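Local coordinates for protein probable ribonuclease HepT (Haemophilus influenzae, PDB 1JOG) that probably acts as the RNase toxin of a type VII toxin-antitoxin system, neutralized by its partner MntA, and forms a homodimer, at residues 35-38 with 39-43. Sequence-based numbering, arbitrary orientation.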
# COMPACT_ATOMS: atom_id res chain seq x y z
N PRO A 35 6.30 19.07 -10.10
CA PRO A 35 6.61 19.56 -8.76
C PRO A 35 7.01 18.42 -7.78
O PRO A 35 6.72 17.24 -7.97
CB PRO A 35 5.33 20.31 -8.38
CG PRO A 35 4.31 19.85 -9.34
CD PRO A 35 5.05 19.66 -10.60
N SER A 36 7.74 18.82 -6.77
CA SER A 36 8.22 17.93 -5.72
C SER A 36 7.19 16.90 -5.24
O SER A 36 7.51 15.73 -5.15
CB SER A 36 8.62 18.78 -4.51
OG SER A 36 9.58 18.14 -3.73
N ILE A 37 5.95 17.33 -4.99
CA ILE A 37 4.99 16.41 -4.45
C ILE A 37 4.53 15.43 -5.53
O ILE A 37 4.14 14.31 -5.20
CB ILE A 37 3.80 17.18 -3.76
CG1 ILE A 37 2.97 16.25 -2.88
CG2 ILE A 37 2.80 17.67 -4.78
CD1 ILE A 37 3.72 15.64 -1.74
N VAL A 38 4.58 15.84 -6.81
CA VAL A 38 4.20 14.97 -7.93
C VAL A 38 5.29 13.89 -8.04
O VAL A 38 5.00 12.70 -8.10
CB VAL A 38 4.04 15.77 -9.24
CG1 VAL A 38 3.95 14.82 -10.50
CG2 VAL A 38 2.78 16.64 -9.14
N GLN A 39 6.56 14.29 -7.97
CA GLN A 39 7.60 13.31 -8.08
C GLN A 39 7.48 12.22 -7.07
O GLN A 39 7.58 11.08 -7.43
CB GLN A 39 9.01 13.91 -7.94
CG GLN A 39 9.44 14.74 -9.14
CD GLN A 39 10.85 15.31 -8.99
OE1 GLN A 39 11.15 15.94 -7.98
NE2 GLN A 39 11.70 15.05 -9.95
N ASP A 40 7.25 12.53 -5.79
CA ASP A 40 7.21 11.43 -4.82
C ASP A 40 5.88 10.71 -4.69
O ASP A 40 5.82 9.57 -4.19
CB ASP A 40 7.69 11.90 -3.47
CG ASP A 40 6.65 12.67 -2.69
OD1 ASP A 40 6.04 13.62 -3.23
OD2 ASP A 40 6.47 12.31 -1.51
N THR A 41 4.80 11.36 -5.12
CA THR A 41 3.53 10.69 -5.04
C THR A 41 3.63 9.57 -6.06
O THR A 41 3.16 8.48 -5.84
CB THR A 41 2.40 11.60 -5.38
OG1 THR A 41 2.17 12.47 -4.25
CG2 THR A 41 1.05 10.75 -5.72
N LEU A 42 4.32 9.87 -7.17
CA LEU A 42 4.51 8.93 -8.25
C LEU A 42 5.36 7.75 -7.86
O LEU A 42 5.14 6.64 -8.36
CB LEU A 42 5.16 9.60 -9.44
CG LEU A 42 4.20 10.29 -10.38
CD1 LEU A 42 4.99 11.05 -11.46
CD2 LEU A 42 3.22 9.22 -10.95
N ILE A 43 6.34 7.99 -7.02
CA ILE A 43 7.18 6.90 -6.54
C ILE A 43 6.37 6.14 -5.52
O ILE A 43 6.44 4.92 -5.46
CB ILE A 43 8.49 7.45 -5.88
CG1 ILE A 43 9.49 7.81 -6.99
CG2 ILE A 43 9.14 6.39 -4.97
CD1 ILE A 43 10.83 8.20 -6.41
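Thr41 folds its hydroxyl back onto the preceding turn, where OG1 donates to Ile37 O at 2.9 Å. The same carbonyl also takes the backbone N-H of Thr41, and the two donors come in from opposite faces of its plane, so this oxygen is gripped twice by one residue. With OG1 anti to the carbonyl carbon (chi1 -76°), the hydroxyl lies beside its own backbone N, a position from which a helical threonine can reach the i-4 carbonyl.

These bonds belong to the opening turns of helix 36-68, with Pro35 as the N-cap residue. Gln39 N gives a nearly straight bond to Pro35 O at 3.0 Å, Asp40 N a longer one to Ser36 O at 3.3 Å, and Leu42 N reaches Val38 O at 3.1 Å. Val38 O also accepts a weak second bond from Thr41 N at 3.3 Å.

In Asp40, CG sits between the backbone N and the carbonyl carbon (chi1 79°), which swings the carboxylate back over the first turn and leaves OD1 2.8 Å from Ile37 O and 3.2 Å from Ser36 O, acceptor against acceptor with no bond. On another side of the helix Val38 and Leu42 lie side by side, CG1 to CD1 4.0 Å. Leu42 goes on to pack against Trp30 and Phe31 of helix 28-31, and Gln39 NE2 makes a weak hydrogen bond to Phe31 O.

From the second subunit, Thr21 OG1 is hydrogen-bonded to Thr41 OG1, and Lys49 forms a long, weak ion pair with Asp40 OD2. One hydroxyl thus ties the first turns of this helix to the second subunit, while the distant Lys49 of that subunit may offset only part of the unfavourable facing of OD1 and the carbonyl oxygens.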